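Protein of unknown function with a cupin-like fold (Ralstonia eutropha, PDB 3CJX) is of unknown function but adopts a cupin-like beta-sandwich fold and belongs to the ChrR-like cupin family. Local coordinates at residues M67-Y79 against H98-V112. Residues are numbered along the deposited sequence; the frame is centred on the assembly and turned at random. Where two conformers were deposited one is given.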
# COMPACT_ATOMS: atom_id res chain seq x y z
N MSE A 67 -5.58 -8.34 -0.88
CA MSE A 67 -4.87 -7.84 -2.05
C MSE A 67 -5.30 -8.49 -3.34
O MSE A 67 -5.41 -9.71 -3.42
CB MSE A 67 -3.37 -8.00 -1.83
CG MSE A 67 -2.52 -7.71 -3.03
SE MSE A 67 -0.90 -6.81 -2.52
CE MSE A 67 -0.63 -7.74 -0.81
N TYR A 68 -5.54 -7.64 -4.33
CA TYR A 68 -5.93 -8.05 -5.65
C TYR A 68 -4.94 -7.53 -6.66
O TYR A 68 -4.68 -6.31 -6.74
CB TYR A 68 -7.32 -7.51 -5.99
CG TYR A 68 -7.86 -7.95 -7.34
CD1 TYR A 68 -8.47 -9.19 -7.50
CD2 TYR A 68 -7.78 -7.10 -8.44
CE1 TYR A 68 -8.98 -9.58 -8.71
CE2 TYR A 68 -8.29 -7.48 -9.67
CZ TYR A 68 -8.88 -8.72 -9.80
OH TYR A 68 -9.39 -9.11 -11.02
N THR A 69 -4.40 -8.46 -7.44
CA THR A 69 -3.46 -8.13 -8.48
C THR A 69 -4.20 -7.89 -9.77
O THR A 69 -4.87 -8.78 -10.30
CB THR A 69 -2.49 -9.27 -8.70
OG1 THR A 69 -1.82 -9.54 -7.47
CG2 THR A 69 -1.48 -8.91 -9.78
N ILE A 70 -4.08 -6.68 -10.29
CA ILE A 70 -4.76 -6.31 -11.53
C ILE A 70 -3.91 -6.85 -12.70
O ILE A 70 -4.40 -7.49 -13.62
CB ILE A 70 -4.95 -4.76 -11.59
CG1 ILE A 70 -5.77 -4.28 -10.36
CG2 ILE A 70 -5.59 -4.32 -12.94
CD1 ILE A 70 -5.58 -2.80 -9.98
N SER A 71 -2.61 -6.59 -12.63
CA SER A 71 -1.72 -7.05 -13.66
C SER A 71 -0.31 -7.22 -13.14
O SER A 71 0.03 -6.78 -12.04
CB SER A 71 -1.75 -6.09 -14.87
OG SER A 71 -1.52 -4.76 -14.48
N GLY A 72 0.48 -7.90 -13.95
CA GLY A 72 1.88 -8.16 -13.66
C GLY A 72 2.07 -9.49 -12.96
O GLY A 72 1.34 -10.44 -13.19
N CYS A 73 3.10 -9.53 -12.11
CA CYS A 73 3.42 -10.71 -11.35
C CYS A 73 4.23 -10.39 -10.10
O CYS A 73 5.11 -9.51 -10.10
CB CYS A 73 4.21 -11.69 -12.22
SG CYS A 73 4.84 -13.11 -11.27
N TRP A 74 3.92 -11.09 -9.02
CA TRP A 74 4.68 -10.97 -7.78
C TRP A 74 4.51 -12.23 -6.95
O TRP A 74 3.56 -12.99 -7.14
CB TRP A 74 4.28 -9.75 -6.99
CG TRP A 74 2.92 -9.79 -6.35
CD1 TRP A 74 1.75 -9.29 -6.86
CD2 TRP A 74 2.59 -10.32 -5.05
NE1 TRP A 74 0.73 -9.50 -5.97
CE2 TRP A 74 1.22 -10.12 -4.86
CE3 TRP A 74 3.34 -10.93 -4.04
CZ2 TRP A 74 0.56 -10.50 -3.69
CZ3 TRP A 74 2.69 -11.33 -2.88
CH2 TRP A 74 1.31 -11.12 -2.72
N TYR A 75 5.45 -12.45 -6.04
CA TYR A 75 5.41 -13.63 -5.18
C TYR A 75 6.14 -13.38 -3.87
O TYR A 75 6.97 -12.47 -3.75
CB TYR A 75 6.07 -14.81 -5.88
CG TYR A 75 7.56 -14.62 -6.09
CD1 TYR A 75 8.04 -13.91 -7.19
CD2 TYR A 75 8.49 -15.15 -5.19
CE1 TYR A 75 9.40 -13.71 -7.38
CE2 TYR A 75 9.84 -14.95 -5.36
CZ TYR A 75 10.29 -14.23 -6.47
OH TYR A 75 11.63 -14.02 -6.68
N TYR A 76 5.80 -14.19 -2.88
CA TYR A 76 6.43 -14.09 -1.58
C TYR A 76 7.59 -15.08 -1.62
O TYR A 76 7.44 -16.21 -2.06
CB TYR A 76 5.46 -14.40 -0.43
CG TYR A 76 4.44 -13.33 -0.08
CD1 TYR A 76 4.81 -11.99 0.06
CD2 TYR A 76 3.13 -13.67 0.27
CE1 TYR A 76 3.88 -11.01 0.44
CE2 TYR A 76 2.20 -12.70 0.67
CZ TYR A 76 2.59 -11.37 0.74
OH TYR A 76 1.66 -10.42 1.09
N THR A 77 8.75 -14.63 -1.18
CA THR A 77 9.97 -15.44 -1.14
C THR A 77 9.76 -16.88 -0.69
O THR A 77 10.33 -17.81 -1.23
CB THR A 77 10.97 -14.83 -0.14
OG1 THR A 77 11.20 -13.46 -0.47
CG2 THR A 77 12.27 -15.61 -0.12
N GLU A 78 8.94 -17.04 0.34
CA GLU A 78 8.67 -18.32 0.98
C GLU A 78 7.78 -19.24 0.12
O GLU A 78 7.88 -20.45 0.22
CB GLU A 78 7.97 -18.05 2.33
CG GLU A 78 8.69 -17.06 3.33
CD GLU A 78 8.54 -15.51 3.04
OE1 GLU A 78 7.80 -15.07 2.12
OE2 GLU A 78 9.20 -14.72 3.78
N TYR A 79 6.95 -18.67 -0.76
CA TYR A 79 6.01 -19.43 -1.58
C TYR A 79 6.20 -19.19 -3.08
O TYR A 79 5.27 -18.78 -3.77
CB TYR A 79 4.60 -19.04 -1.18
CG TYR A 79 4.25 -19.29 0.26
CD1 TYR A 79 3.67 -20.50 0.67
CD2 TYR A 79 4.49 -18.33 1.24
CE1 TYR A 79 3.33 -20.73 2.00
CE2 TYR A 79 4.15 -18.56 2.57
CZ TYR A 79 3.57 -19.76 2.94
OH TYR A 79 3.22 -20.00 4.25
N HIS A 98 5.91 -12.09 5.54
CA HIS A 98 6.39 -12.56 4.24
C HIS A 98 7.17 -11.46 3.57
O HIS A 98 7.19 -10.33 4.06
CB HIS A 98 5.23 -12.99 3.33
CG HIS A 98 4.37 -14.06 3.92
ND1 HIS A 98 3.07 -13.84 4.32
CD2 HIS A 98 4.64 -15.35 4.23
CE1 HIS A 98 2.57 -14.95 4.83
NE2 HIS A 98 3.50 -15.88 4.79
N GLN A 99 7.81 -11.79 2.45
CA GLN A 99 8.64 -10.86 1.69
C GLN A 99 8.21 -10.75 0.22
O GLN A 99 8.34 -11.71 -0.54
CB GLN A 99 10.09 -11.31 1.76
CG GLN A 99 11.01 -10.46 0.93
CD GLN A 99 12.46 -10.78 1.14
OE1 GLN A 99 12.88 -11.94 1.12
NE2 GLN A 99 13.25 -9.73 1.33
N PHE A 100 7.76 -9.56 -0.15
CA PHE A 100 7.26 -9.24 -1.48
C PHE A 100 8.41 -9.19 -2.49
O PHE A 100 9.47 -8.63 -2.22
CB PHE A 100 6.54 -7.87 -1.42
CG PHE A 100 5.84 -7.46 -2.69
CD1 PHE A 100 6.51 -6.72 -3.65
CD2 PHE A 100 4.51 -7.77 -2.88
CE1 PHE A 100 5.86 -6.32 -4.81
CE2 PHE A 100 3.85 -7.38 -4.04
CZ PHE A 100 4.52 -6.65 -5.00
N ASN A 101 8.20 -9.80 -3.65
CA ASN A 101 9.15 -9.77 -4.73
C ASN A 101 8.43 -9.58 -6.06
O ASN A 101 7.36 -10.16 -6.25
CB ASN A 101 9.89 -11.11 -4.87
CG ASN A 101 10.75 -11.46 -3.67
OD1 ASN A 101 11.91 -11.05 -3.59
ND2 ASN A 101 10.22 -12.30 -2.80
N THR A 102 9.01 -8.77 -6.95
CA THR A 102 8.56 -8.72 -8.33
C THR A 102 9.71 -9.33 -9.09
O THR A 102 10.84 -8.84 -8.99
CB THR A 102 8.26 -7.31 -8.90
OG1 THR A 102 9.34 -6.41 -8.62
CG2 THR A 102 6.96 -6.77 -8.34
N PRO A 103 9.46 -10.41 -9.84
CA PRO A 103 10.53 -11.00 -10.64
C PRO A 103 11.22 -10.02 -11.57
O PRO A 103 10.55 -9.15 -12.14
CB PRO A 103 9.80 -12.04 -11.51
CG PRO A 103 8.54 -12.34 -10.78
CD PRO A 103 8.17 -11.12 -10.00
N ARG A 104 12.53 -10.16 -11.75
CA ARG A 104 13.26 -9.32 -12.70
C ARG A 104 12.72 -9.47 -14.13
O ARG A 104 12.82 -8.54 -14.93
CB ARG A 104 14.74 -9.67 -12.74
CG ARG A 104 15.55 -8.61 -13.49
CD ARG A 104 17.06 -8.78 -13.37
NE ARG A 104 17.59 -9.97 -14.03
CZ ARG A 104 18.88 -10.29 -14.05
NH1 ARG A 104 19.79 -9.52 -13.45
NH2 ARG A 104 19.27 -11.39 -14.68
N ASP A 105 12.12 -10.63 -14.42
CA ASP A 105 11.66 -10.92 -15.76
C ASP A 105 10.31 -10.34 -16.11
O ASP A 105 9.83 -10.60 -17.20
CB ASP A 105 11.61 -12.42 -15.98
CG ASP A 105 12.63 -13.17 -15.18
OD1 ASP A 105 13.82 -13.23 -15.61
OD2 ASP A 105 12.23 -13.72 -14.12
N ASN A 106 9.68 -9.59 -15.22
CA ASN A 106 8.41 -8.96 -15.57
C ASN A 106 8.69 -7.97 -16.69
O ASN A 106 9.68 -7.23 -16.61
CB ASN A 106 7.81 -8.19 -14.38
CG ASN A 106 7.33 -9.09 -13.27
OD1 ASN A 106 7.45 -10.31 -13.33
ND2 ASN A 106 6.78 -8.49 -12.23
N GLU A 107 7.85 -7.93 -17.73
CA GLU A 107 8.08 -6.98 -18.81
C GLU A 107 7.62 -5.58 -18.39
O GLU A 107 8.12 -4.59 -18.92
CB GLU A 107 7.41 -7.44 -20.11
CG GLU A 107 7.99 -6.81 -21.40
CD GLU A 107 9.40 -7.27 -21.74
OE1 GLU A 107 10.02 -8.01 -20.94
OE2 GLU A 107 9.88 -6.90 -22.83
N GLY A 108 6.70 -5.49 -17.44
CA GLY A 108 6.25 -4.19 -16.99
C GLY A 108 5.90 -4.07 -15.52
O GLY A 108 6.42 -4.79 -14.66
N GLN A 109 5.00 -3.14 -15.24
CA GLN A 109 4.62 -2.85 -13.89
C GLN A 109 3.66 -3.90 -13.40
O GLN A 109 2.91 -4.47 -14.18
CB GLN A 109 3.92 -1.49 -13.81
CG GLN A 109 4.80 -0.31 -14.18
CD GLN A 109 5.89 -0.09 -13.20
OE1 GLN A 109 7.06 -0.28 -13.50
NE2 GLN A 109 5.52 0.26 -11.97
N THR A 110 3.71 -4.13 -12.10
CA THR A 110 2.81 -5.03 -11.43
C THR A 110 1.88 -4.09 -10.68
O THR A 110 2.33 -3.29 -9.86
CB THR A 110 3.57 -5.97 -10.49
OG1 THR A 110 4.38 -6.87 -11.28
CG2 THR A 110 2.63 -6.78 -9.63
N GLU A 111 0.59 -4.18 -10.99
CA GLU A 111 -0.42 -3.30 -10.42
C GLU A 111 -1.32 -4.00 -9.40
O GLU A 111 -1.99 -5.00 -9.74
CB GLU A 111 -1.31 -2.75 -11.55
CG GLU A 111 -0.58 -1.97 -12.65
CD GLU A 111 0.02 -0.66 -12.16
OE1 GLU A 111 -0.20 -0.29 -11.00
OE2 GLU A 111 0.70 0.02 -12.95
N VAL A 112 -1.39 -3.48 -8.17
CA VAL A 112 -2.26 -4.10 -7.16
C VAL A 112 -3.16 -3.11 -6.46
O VAL A 112 -2.91 -1.90 -6.46
CB VAL A 112 -1.45 -4.84 -6.09
CG1 VAL A 112 -0.49 -5.85 -6.73
CG2 VAL A 112 -0.69 -3.85 -5.26
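Thr77 OG1 donates a hydrogen bond to Gln99 OE1 and receives the amide of Asn101, whose ND2 lies 2.8 Å from Thr77 OG1 and keeps that oxygen in its own amide plane. A hydroxyl suits the end of strand 73-76 in this cupin-like beta sandwich because it can give and accept at once; Thr55 holds Asn101 OD1, fixing the amide's rotation. Beside it, backbone hydrogen bonds join the antiparallel strands 73-76 and 97-101: Tyr75 N reaches Asn101 O at 3.0 Å, and Thr77 N points into the carbonyl plane of Gln99. In the other sheet, a classic beta bulge sets Ile70 and Ser71 against Glu111, with Ile70 N 2.7 Å from Glu111 O and a weak bond from Ser71 N to the same oxygen. Between the sheets the chain turns through Gly72, whose positive phi (93°) suits a residue without a side chain, and Cys73 O accepts a hydrogen bond from Asn106 ND2 at 2.9 Å.

On the face of the sheet that carries Tyr76 and Phe100, aromatic rings pack in series. The five-membered ring of Trp74 makes an offset stack with Phe100, their planes 27° apart, while its NE1 donates to Thr69 OG1. With CG set between its backbone N and carbonyl carbon (chi1 71°), Trp74 also lays CZ3 over one face of Tyr76. His98 CB sits over the opposite face, 3.5 Å from the Tyr76 ring centroid, and the His98 ring, its ND1 bonded to Glu92, lies in an offset stack with Tyr76. On the other side of strand 73-76, Asn101 CB sits over the Tyr75 ring as Pro103 CG meets its edge, 3.8 Å from Tyr75 CE1.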